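SLH domain-containing protein (Pseudoflavonifractor capillosus, PDB 4OJU) is of unknown function but is probably a surface protein whose BspA-type leucine-rich repeats may bind other proteins. Local coordinates at residues Y14-W19 / Y53-I58. Numbering follows the deposited sequence.
Sequences YTFEIW and YPVTVI
Ile-18 sets its CG2 methyl squarely on the aromatic ring of Tyr-53, a CH-pi contact in which the carbon stands 3.5 Å from the ring centroid and only 4° off the normal. The same side chain reaches the ring a second time: the CD1 methyl of Ile-18 lies 3.6 Å from CD1 of Tyr-53, on the same side of the ring plane but beyond the rim near CD1 and CE1. Both branches can do this because CG2 is anti to the backbone N while CG1 lies beside it (chi1 -64°), and the chain then runs on extended to CD1. The phenol oxygen is held elsewhere, by a hydrogen bond from Tyr-53 OH to OD2 of Asp-47, which together with the methyls limits the ring's freedom to move.

The second pair joins Val-55 and Phe-16. Val-55 offers its CG2 methyl to the CD1 and CE1 atoms of the Phe-16 ring, 3.5 Å from CE1, with CG1 a little farther from CE1 at 3.9 Å. The approach to the ring is oblique, and the two side chains cross at roughly a right angle.

No hydrogen bond joins 14-19 to 53-58; the backbones stand too far apart, with CA of Ile-18 7.4 Å from CA of Tyr-53 and CA of Phe-16 8.2 Å from CA of Val-55. Strand 14-19 instead pairs antiparallel with 5-11 and 24-29, while 52-58 pairs in parallel with 24-29 and with 79-80. Val-45, from strand 44-46, packs on both Phe-16 and Ile-18.

All four touching residues are buried, so 14-19 meets 53-58, a segment within the BspA-type leucine-rich repeat region, through methyl and ring surfaces alone, a join that rests on shape and exclusion of water rather than on polar pairing.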
ATOM      1  N   TYR A  14     -25.636 -19.792  -2.345  1.00 26.80           N
ATOM      2  CA  TYR A  14     -25.936 -18.388  -2.626  1.00 25.79           C
ATOM      3  C   TYR A  14     -27.260 -17.907  -2.078  1.00 28.07           C
ATOM      4  O   TYR A  14     -28.298 -18.552  -2.289  1.00 26.31           O
ATOM      5  CB  TYR A  14     -25.966 -18.162  -4.147  1.00 26.38           C
ATOM      6  CG  TYR A  14     -24.708 -18.582  -4.853  1.00 27.24           C
ATOM      7  CD1 TYR A  14     -23.536 -17.842  -4.731  1.00 27.57           C
ATOM      8  CD2 TYR A  14     -24.681 -19.727  -5.647  1.00 28.86           C
ATOM      9  CE1 TYR A  14     -22.367 -18.227  -5.382  1.00 25.58           C
ATOM     10  CE2 TYR A  14     -23.515 -20.128  -6.290  1.00 29.98           C
ATOM     11  CZ  TYR A  14     -22.365 -19.364  -6.164  1.00 30.81           C
ATOM     12  OH  TYR A  14     -21.204 -19.742  -6.777  1.00 30.38           O
ATOM     13  N   THR A  15     -27.236 -16.736  -1.434  1.00 24.20           N
ATOM     14  CA  THR A  15     -28.460 -16.047  -1.016  1.00 23.49           C
ATOM     15  C   THR A  15     -28.648 -14.866  -1.948  1.00 26.68           C
ATOM     16  O   THR A  15     -27.715 -14.097  -2.125  1.00 23.36           O
ATOM     17  CB  THR A  15     -28.423 -15.567   0.450  1.00 26.62           C
ATOM     18  OG1 THR A  15     -28.014 -16.628   1.300  1.00 28.54           O
ATOM     19  CG2 THR A  15     -29.769 -14.982   0.900  1.00 25.33           C
ATOM     20  N   PHE A  16     -29.851 -14.699  -2.502  1.00 23.90           N
ATOM     21  CA  PHE A  16     -30.156 -13.563  -3.353  1.00 22.58           C
ATOM     22  C   PHE A  16     -31.320 -12.789  -2.834  1.00 28.02           C
ATOM     23  O   PHE A  16     -32.302 -13.390  -2.360  1.00 28.05           O
ATOM     24  CB  PHE A  16     -30.512 -14.005  -4.784  1.00 23.91           C
ATOM     25  CG  PHE A  16     -29.442 -14.745  -5.516  1.00 24.94           C
ATOM     26  CD1 PHE A  16     -28.465 -14.061  -6.237  1.00 27.24           C
ATOM     27  CD2 PHE A  16     -29.402 -16.132  -5.492  1.00 26.22           C
ATOM     28  CE1 PHE A  16     -27.453 -14.758  -6.905  1.00 28.80           C
ATOM     29  CE2 PHE A  16     -28.416 -16.822  -6.176  1.00 28.99           C
ATOM     30  CZ  PHE A  16     -27.439 -16.135  -6.875  1.00 27.54           C
ATOM     31  N   GLU A  17     -31.254 -11.458  -2.993  1.00 22.98           N
ATOM     32  CA  GLU A  17     -32.403 -10.614  -2.718  1.00 23.51           C
ATOM     33  C   GLU A  17     -32.892 -10.121  -4.059  1.00 27.62           C
ATOM     34  O   GLU A  17     -32.090  -9.607  -4.857  1.00 24.50           O
ATOM     35  CB  GLU A  17     -32.070  -9.463  -1.775  1.00 24.57           C
ATOM     36  CG  GLU A  17     -31.995  -9.922  -0.334  1.00 29.01           C
ATOM     37  CD  GLU A  17     -31.604  -8.856   0.662  1.00 43.38           C
ATOM     38  OE1 GLU A  17     -31.097  -7.794   0.236  1.00 36.42           O
ATOM     39  OE2 GLU A  17     -31.774  -9.096   1.877  1.00 42.81           O
ATOM     40  N   ILE A  18     -34.161 -10.370  -4.356  1.00 24.77           N
ATOM     41  CA  ILE A  18     -34.798  -9.920  -5.591  1.00 25.02           C
ATOM     42  C   ILE A  18     -35.529  -8.641  -5.232  1.00 30.25           C
ATOM     43  O   ILE A  18     -36.368  -8.663  -4.331  1.00 28.55           O
ATOM     44  CB  ILE A  18     -35.736 -11.015  -6.190  1.00 28.30           C
ATOM     45  CG1 ILE A  18     -34.913 -12.256  -6.610  1.00 28.68           C
ATOM     46  CG2 ILE A  18     -36.563 -10.471  -7.358  1.00 29.43           C
ATOM     47  CD1 ILE A  18     -35.773 -13.522  -6.762  1.00 33.08           C
ATOM     48  N   TRP A  19     -35.219  -7.549  -5.949  1.00 27.63           N
ATOM     49  CA  TRP A  19     -35.764  -6.210  -5.740  1.00 29.83           C
ATOM     50  C   TRP A  19     -36.982  -5.967  -6.598  1.00 29.66           C
ATOM     51  O   TRP A  19     -37.118  -6.593  -7.641  1.00 28.54           O
ATOM     52  CB  TRP A  19     -34.675  -5.190  -6.093  1.00 30.29           C
ATOM     53  CG  TRP A  19     -33.437  -5.378  -5.283  1.00 32.41           C
ATOM     54  CD1 TRP A  19     -32.325  -6.089  -5.626  1.00 34.65           C
ATOM     55  CD2 TRP A  19     -33.201  -4.862  -3.977  1.00 33.68           C
ATOM     56  NE1 TRP A  19     -31.422  -6.067  -4.593  1.00 34.18           N
ATOM     57  CE2 TRP A  19     -31.937  -5.326  -3.564  1.00 36.79           C
ATOM     58  CE3 TRP A  19     -33.936  -4.041  -3.111  1.00 37.56           C
ATOM     59  CZ2 TRP A  19     -31.379  -4.980  -2.328  1.00 37.17           C
ATOM     60  CZ3 TRP A  19     -33.369  -3.672  -1.893  1.00 40.05           C
ATOM     61  CH2 TRP A  19     -32.110  -4.150  -1.508  1.00 39.74           C
ATOM     62  N   TYR A  53     -34.848 -13.607 -12.790  1.00 28.82           N
ATOM     63  CA  TYR A  53     -34.303 -12.261 -12.572  1.00 27.14           C
ATOM     64  C   TYR A  53     -32.811 -12.249 -12.785  1.00 31.63           C
ATOM     65  O   TYR A  53     -32.134 -13.154 -12.289  1.00 32.41           O
ATOM     66  CB  TYR A  53     -34.603 -11.740 -11.141  1.00 26.03           C
ATOM     67  CG  TYR A  53     -36.063 -11.755 -10.788  1.00 27.24           C
ATOM     68  CD1 TYR A  53     -36.653 -12.891 -10.243  1.00 29.45           C
ATOM     69  CD2 TYR A  53     -36.868 -10.645 -11.019  1.00 28.48           C
ATOM     70  CE1 TYR A  53     -38.009 -12.923  -9.933  1.00 31.58           C
ATOM     71  CE2 TYR A  53     -38.224 -10.662 -10.710  1.00 30.90           C
ATOM     72  CZ  TYR A  53     -38.789 -11.806 -10.178  1.00 34.95           C
ATOM     73  OH  TYR A  53     -40.102 -11.822  -9.839  1.00 35.15           O
ATOM     74  N   PRO A  54     -32.254 -11.199 -13.418  1.00 27.68           N
ATOM     75  CA  PRO A  54     -30.802 -11.165 -13.602  1.00 26.70           C
ATOM     76  C   PRO A  54     -30.070 -10.796 -12.302  1.00 28.36           C
ATOM     77  O   PRO A  54     -30.552  -9.974 -11.522  1.00 26.68           O
ATOM     78  CB  PRO A  54     -30.615 -10.088 -14.679  1.00 29.29           C
ATOM     79  CG  PRO A  54     -31.763  -9.148 -14.494  1.00 33.63           C
ATOM     80  CD  PRO A  54     -32.917 -10.021 -14.036  1.00 29.91           C
ATOM     81  N   VAL A  55     -28.907 -11.403 -12.078  1.00 24.85           N
ATOM     82  CA  VAL A  55     -28.058 -11.106 -10.919  1.00 23.09           C
ATOM     83  C   VAL A  55     -27.186  -9.926 -11.334  1.00 24.94           C
ATOM     84  O   VAL A  55     -26.213 -10.102 -12.069  1.00 23.99           O
ATOM     85  CB  VAL A  55     -27.240 -12.349 -10.492  1.00 25.59           C
ATOM     86  CG1 VAL A  55     -26.292 -12.002  -9.339  1.00 23.92           C
ATOM     87  CG2 VAL A  55     -28.174 -13.514 -10.129  1.00 25.48           C
ATOM     88  N   THR A  56     -27.549  -8.732 -10.908  1.00 21.33           N
ATOM     89  CA  THR A  56     -26.857  -7.536 -11.395  1.00 21.70           C
ATOM     90  C   THR A  56     -25.840  -6.962 -10.409  1.00 23.75           C
ATOM     91  O   THR A  56     -25.044  -6.090 -10.785  1.00 23.71           O
ATOM     92  CB  THR A  56     -27.900  -6.465 -11.758  1.00 24.01           C
ATOM     93  OG1 THR A  56     -28.587  -6.086 -10.573  1.00 24.88           O
ATOM     94  CG2 THR A  56     -28.906  -6.947 -12.836  1.00 18.87           C
ATOM     95  N   VAL A  57     -25.881  -7.400  -9.160  1.00 19.68           N
ATOM     96  CA  VAL A  57     -24.977  -6.861  -8.126  1.00 19.73           C
ATOM     97  C   VAL A  57     -24.442  -7.979  -7.245  1.00 24.98           C
ATOM     98  O   VAL A  57     -25.200  -8.870  -6.838  1.00 23.79           O
ATOM     99  CB  VAL A  57     -25.701  -5.777  -7.230  1.00 22.44           C
ATOM    100  CG1 VAL A  57     -24.797  -5.239  -6.106  1.00 21.05           C
ATOM    101  CG2 VAL A  57     -26.244  -4.620  -8.053  1.00 22.37           C
ATOM    102  N   ILE A  58     -23.140  -7.900  -6.900  1.00 22.08           N
ATOM    103  CA  ILE A  58     -22.535  -8.720  -5.863  1.00 20.23           C
ATOM    104  C   ILE A  58     -22.564  -7.815  -4.644  1.00 23.47           C
ATOM    105  O   ILE A  58     -21.909  -6.769  -4.644  1.00 22.37           O
ATOM    106  CB  ILE A  58     -21.117  -9.269  -6.190  1.00 23.15           C
ATOM    107  CG1 ILE A  58     -21.052  -9.998  -7.567  1.00 23.08           C
ATOM    108  CG2 ILE A  58     -20.621 -10.167  -5.038  1.00 22.00           C
ATOM    109  CD1 ILE A  58     -22.143 -11.126  -7.815  1.00 29.15           C
TER